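Coenzyme F420-dependent N(5),N(10)-methenyltetrahydromethanopterin reductase-related protein (Desulfurobacterium thermolithotrophum DSM 11699, PDB 6HUZ) binds the iron-guanylylpyridinol cofactor and, as a bacterial paralog of [Fe]-hydrogenase, uses tetrahydrofolate derivatives as substrates. Local coordinates at residues E219-S224 with S233-Q238; Q244-L249 with K260-D265. All blocks are in the same frame, centred on the assembly; numbering follows the deposited sequence.

Contact 1 of 2, residues E219-S224 with S233-Q238. With NA (sodium ion), chain H; NA (sodium ion), chain I.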
# COMPACT_ATOMS: atom_id res chain seq x y z
N GLU A 219 9.93 8.38 -4.35
CA GLU A 219 11.33 8.40 -3.94
C GLU A 219 12.02 7.13 -4.45
O GLU A 219 13.11 7.20 -5.00
CB GLU A 219 11.46 8.53 -2.42
CG GLU A 219 12.91 8.64 -1.97
CD GLU A 219 13.10 9.19 -0.58
OE1 GLU A 219 13.76 8.51 0.24
OE2 GLU A 219 12.60 10.31 -0.29
N TYR A 220 11.38 5.97 -4.29
CA TYR A 220 11.94 4.70 -4.75
C TYR A 220 12.05 4.69 -6.28
O TYR A 220 13.00 4.14 -6.83
CB TYR A 220 11.09 3.52 -4.22
CG TYR A 220 11.33 2.25 -4.98
CD1 TYR A 220 12.56 1.60 -4.93
CD2 TYR A 220 10.34 1.72 -5.80
CE1 TYR A 220 12.80 0.45 -5.67
CE2 TYR A 220 10.58 0.57 -6.57
CZ TYR A 220 11.81 -0.06 -6.49
OH TYR A 220 12.05 -1.17 -7.25
N TYR A 221 11.10 5.29 -6.98
CA TYR A 221 11.17 5.35 -8.43
C TYR A 221 12.41 6.17 -8.85
O TYR A 221 13.14 5.78 -9.76
CB TYR A 221 9.88 6.02 -8.98
CG TYR A 221 10.03 6.54 -10.38
CD1 TYR A 221 9.80 5.73 -11.48
CD2 TYR A 221 10.40 7.86 -10.61
CE1 TYR A 221 9.94 6.20 -12.77
CE2 TYR A 221 10.56 8.35 -11.91
CZ TYR A 221 10.34 7.51 -12.98
OH TYR A 221 10.47 7.96 -14.27
N LYS A 222 12.66 7.33 -8.18
CA LYS A 222 13.84 8.16 -8.54
C LYS A 222 15.16 7.41 -8.27
O LYS A 222 16.08 7.48 -9.08
CB LYS A 222 13.80 9.49 -7.79
CG LYS A 222 12.83 10.50 -8.41
CD LYS A 222 12.19 11.39 -7.37
CE LYS A 222 13.17 12.24 -6.60
NZ LYS A 222 12.76 12.38 -5.18
N VAL A 223 15.26 6.67 -7.14
CA VAL A 223 16.48 5.90 -6.84
C VAL A 223 16.64 4.82 -7.91
O VAL A 223 17.73 4.59 -8.41
CB VAL A 223 16.43 5.25 -5.44
CG1 VAL A 223 17.63 4.31 -5.23
CG2 VAL A 223 16.39 6.30 -4.35
N SER A 224 15.54 4.14 -8.27
CA SER A 224 15.57 3.08 -9.30
C SER A 224 16.00 3.59 -10.68
O SER A 224 16.81 2.96 -11.34
CB SER A 224 14.18 2.45 -9.42
OG SER A 224 13.95 1.68 -8.25
N SER A 233 9.24 -1.37 -15.46
CA SER A 233 8.36 -2.49 -15.15
C SER A 233 8.73 -3.11 -13.81
O SER A 233 7.85 -3.47 -13.04
CB SER A 233 8.41 -3.54 -16.26
OG SER A 233 9.67 -4.16 -16.35
N MET A 234 10.03 -3.23 -13.53
CA MET A 234 10.48 -3.80 -12.27
C MET A 234 10.16 -2.89 -11.14
O MET A 234 9.70 -3.34 -10.10
CB MET A 234 11.99 -4.10 -12.33
CG MET A 234 12.29 -5.18 -13.31
SD MET A 234 14.05 -5.39 -13.58
CE MET A 234 14.54 -6.12 -11.95
N THR A 235 10.39 -1.58 -11.34
CA THR A 235 10.08 -0.61 -10.30
C THR A 235 8.57 -0.60 -9.95
O THR A 235 8.20 -0.63 -8.78
CB THR A 235 10.53 0.78 -10.76
OG1 THR A 235 11.94 0.75 -10.95
CG2 THR A 235 10.16 1.90 -9.75
N GLU A 236 7.71 -0.58 -10.95
CA GLU A 236 6.26 -0.54 -10.69
C GLU A 236 5.79 -1.81 -10.04
O GLU A 236 4.88 -1.75 -9.23
CB GLU A 236 5.47 -0.28 -11.98
CG GLU A 236 5.71 1.11 -12.50
CD GLU A 236 4.76 1.55 -13.59
OE1 GLU A 236 4.01 0.70 -14.13
OE2 GLU A 236 4.78 2.76 -13.92
N PHE A 237 6.38 -2.97 -10.40
CA PHE A 237 6.00 -4.24 -9.79
C PHE A 237 6.35 -4.16 -8.28
O PHE A 237 5.53 -4.49 -7.44
CB PHE A 237 6.78 -5.43 -10.42
CG PHE A 237 6.51 -6.70 -9.65
CD1 PHE A 237 5.37 -7.44 -9.89
CD2 PHE A 237 7.36 -7.11 -8.63
CE1 PHE A 237 5.09 -8.58 -9.13
CE2 PHE A 237 7.09 -8.25 -7.88
CZ PHE A 237 5.95 -8.97 -8.14
N GLN A 238 7.58 -3.71 -7.95
CA GLN A 238 8.02 -3.57 -6.55
C GLN A 238 7.10 -2.64 -5.75
O GLN A 238 6.74 -2.99 -4.64
CB GLN A 238 9.46 -3.06 -6.50
CG GLN A 238 10.49 -4.11 -6.93
CD GLN A 238 10.65 -5.22 -5.93
OE1 GLN A 238 10.70 -5.00 -4.70
NE2 GLN A 238 10.75 -6.45 -6.42
NA NA H . 8.11 -5.13 -3.26
NA NA I . 3.49 2.31 -16.56
O HOH W 1 5.24 2.19 -18.67

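Contact 2 of 2, residues Q244-L249 with K260-D265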
# COMPACT_ATOMS: atom_id res chain seq x y z
N GLN A 244 0.49 -3.72 -1.73
CA GLN A 244 -0.57 -4.75 -1.68
C GLN A 244 -0.29 -5.63 -0.45
O GLN A 244 -1.20 -5.95 0.29
CB GLN A 244 -0.51 -5.64 -2.92
CG GLN A 244 -1.60 -6.70 -3.05
CD GLN A 244 -3.00 -6.13 -2.99
OE1 GLN A 244 -3.56 -5.67 -4.00
NE2 GLN A 244 -3.59 -6.14 -1.82
N VAL A 245 0.98 -6.03 -0.25
CA VAL A 245 1.32 -6.88 0.89
C VAL A 245 0.98 -6.23 2.23
O VAL A 245 0.36 -6.87 3.09
CB VAL A 245 2.80 -7.33 0.82
CG1 VAL A 245 3.28 -7.89 2.16
CG2 VAL A 245 2.98 -8.37 -0.28
N ILE A 246 1.40 -4.97 2.43
CA ILE A 246 1.11 -4.29 3.70
C ILE A 246 -0.39 -4.20 3.87
O ILE A 246 -0.89 -4.53 4.92
CB ILE A 246 1.75 -2.88 3.80
CG1 ILE A 246 3.31 -3.02 3.84
CG2 ILE A 246 1.23 -2.14 5.06
CD1 ILE A 246 4.01 -1.70 3.59
N SER A 247 -1.11 -3.74 2.84
CA SER A 247 -2.59 -3.61 2.92
C SER A 247 -3.25 -4.97 3.29
O SER A 247 -4.12 -5.01 4.16
CB SER A 247 -3.14 -3.15 1.56
OG SER A 247 -4.52 -2.87 1.71
N SER A 248 -2.84 -6.07 2.61
CA SER A 248 -3.41 -7.41 2.87
C SER A 248 -3.18 -7.85 4.32
O SER A 248 -4.07 -8.43 4.95
CB SER A 248 -2.78 -8.46 1.94
OG SER A 248 -3.10 -8.14 0.59
N LEU A 249 -1.98 -7.56 4.84
CA LEU A 249 -1.61 -7.94 6.20
C LEU A 249 -2.44 -7.20 7.25
O LEU A 249 -2.92 -7.83 8.21
CB LEU A 249 -0.11 -7.74 6.43
CG LEU A 249 0.78 -8.77 5.76
CD1 LEU A 249 2.25 -8.29 5.72
CD2 LEU A 249 0.64 -10.14 6.41
N LYS A 260 4.34 -8.43 13.28
CA LYS A 260 4.95 -9.74 13.50
C LYS A 260 5.39 -10.43 12.21
O LYS A 260 6.47 -11.03 12.16
CB LYS A 260 3.97 -10.67 14.23
CG LYS A 260 4.53 -12.06 14.53
CD LYS A 260 5.68 -12.01 15.52
CE LYS A 260 5.86 -13.30 16.28
NZ LYS A 260 4.70 -13.61 17.17
N LEU A 261 4.57 -10.38 11.19
CA LEU A 261 4.95 -11.05 9.96
C LEU A 261 6.02 -10.36 9.12
O LEU A 261 6.87 -11.05 8.59
CB LEU A 261 3.70 -11.35 9.14
CG LEU A 261 2.73 -12.31 9.88
CD1 LEU A 261 1.32 -12.21 9.29
CD2 LEU A 261 3.24 -13.74 9.85
N LEU A 262 6.03 -9.02 8.99
CA LEU A 262 7.08 -8.40 8.16
C LEU A 262 8.47 -8.46 8.82
O LEU A 262 9.49 -8.58 8.12
CB LEU A 262 6.74 -6.94 7.82
CG LEU A 262 5.67 -6.72 6.77
CD1 LEU A 262 5.39 -5.22 6.60
CD2 LEU A 262 6.11 -7.30 5.43
N ASN A 263 8.50 -8.35 10.16
CA ASN A 263 9.73 -8.35 10.97
C ASN A 263 10.44 -6.98 10.82
O ASN A 263 11.12 -6.69 9.82
CB ASN A 263 10.67 -9.54 10.66
CG ASN A 263 11.79 -9.67 11.70
OD1 ASN A 263 12.36 -8.67 12.14
ND2 ASN A 263 12.14 -10.88 12.11
N VAL A 264 10.28 -6.14 11.84
CA VAL A 264 10.86 -4.78 11.85
C VAL A 264 12.41 -4.86 11.73
O VAL A 264 13.03 -4.11 10.98
CB VAL A 264 10.43 -4.05 13.15
CG1 VAL A 264 11.26 -2.80 13.39
CG2 VAL A 264 8.94 -3.70 13.10
N ASP A 265 13.01 -5.76 12.49
CA ASP A 265 14.48 -5.92 12.45
C ASP A 265 14.95 -6.23 11.04
O ASP A 265 15.95 -5.68 10.60
CB ASP A 265 14.93 -7.03 13.41
CG ASP A 265 14.79 -6.60 14.85
OD1 ASP A 265 14.79 -5.37 15.10
OD2 ASP A 265 14.67 -7.48 15.73

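Contact 1 of 2, residues E219-S224 with S233-Q238
T235, next to M234 (whose side chain turns to the bound methenyltetrahydrofolate and F91 of the second subunit), is the residue most covered by the facing helix. Its CG2, anti to the backbone N, packs 3.5 Å from Y220 CE2 and reaches Y221 CA; its O meets the Y220 ring edge in the ring plane. T235 OG1 comes within 3.2 Å of S224 CB and bonds weakly back to K231 O. S224 OG lies above one face of the Y220 ring, displaced toward its rim, and donates to Y220 O (3.0 Å), which S224 N reaches from the opposite side of the carbonyl plane. E236 has its first bond pointing away; its carboxylate, also bonded through OE2 to R232, binds a sodium ion through OE1 and OE2, each at 3.0 Å, together with E256 and K356 O of the second subunit. Q238 lays CB and CG against Y220 OH, CB at 3.3 Å; the chain then bends (chi2 -71°), bringing OE1 to a second sodium ion, also bound by Q238 O and S242, and NE2 to D204 of the second subunit. Were Y220 replaced by alanine, T235 CG2 and the Q238 methylenes would probably lose the ring and hydroxyl they pack against. Helices 207-228 and 232-262 form an antiparallel hairpin, these segments 10.2 Å apart at 153°, with M205 and L255 of the second subunit packing on Y220 and Y221.

Contact 2 of 2, residues Q244-L249 with K260-D265
L262 pushes its forked end into the hollow framed by V245, I246 and L249, the largest bump of the second segment against the first. Its CG sits 3.9 Å from L249 CD1, and the two methyls then part: CD1 goes to I246 CG1 at 4.1 Å, while CD2 lies 4.0 Å from L249 CD1 and more loosely, at 4.4 Å, from V245 CG1. The L262 and I246 side chains meet at about a right angle, so a methyl of one abuts the flank of the other. L249 is a wedge in return. With CG beside its own backbone N (chi1 -74°), its fork straddles the two leucines opposite: CD1 lies against L262, and CD2 touches L261 CD1 at 3.6 Å, the closest approach of the contact. Around this core L258, from the intervening turns, packs on I246 and L249, T316 touches V245 and L249, and Y253 and F308 lie against L261. The ten residues between the segments are all helical, yet L249 CA and L261 CA are only 8.2 Å apart, so the helix must bend sharply to fold its end back on its earlier turns, before N263, with positive phi (75°), ends it. On segment 244-249, Q244 and S247 send their polar groups to the second subunit instead. The meeting faces are purely aliphatic and buried; within them, the fold-back probably owes its hold to shape and hydrophobic burial, with no directional bond to fix the methyls.

From the N terminus the chain first builds the parallel sheet of strands 2-6 to 141-144, then the two-stranded parallel sheet 158-163/190-195 and helix 196-203, before entering the helical region holding both contacts. Contact 1 closes the short connection from helix 207-228 into helix 232-262. Helix 232-262 runs on, and contact 2 closes a ten-residue helical detour between its middle and its end, just before helix 264-271. The two follow in series and neither nest nor cross; their centres are about 19 Å apart. Helix 232-262 is the shared element: its start pairs with helix 207-228, and its end packs back on its own middle. Both contacts border the second subunit.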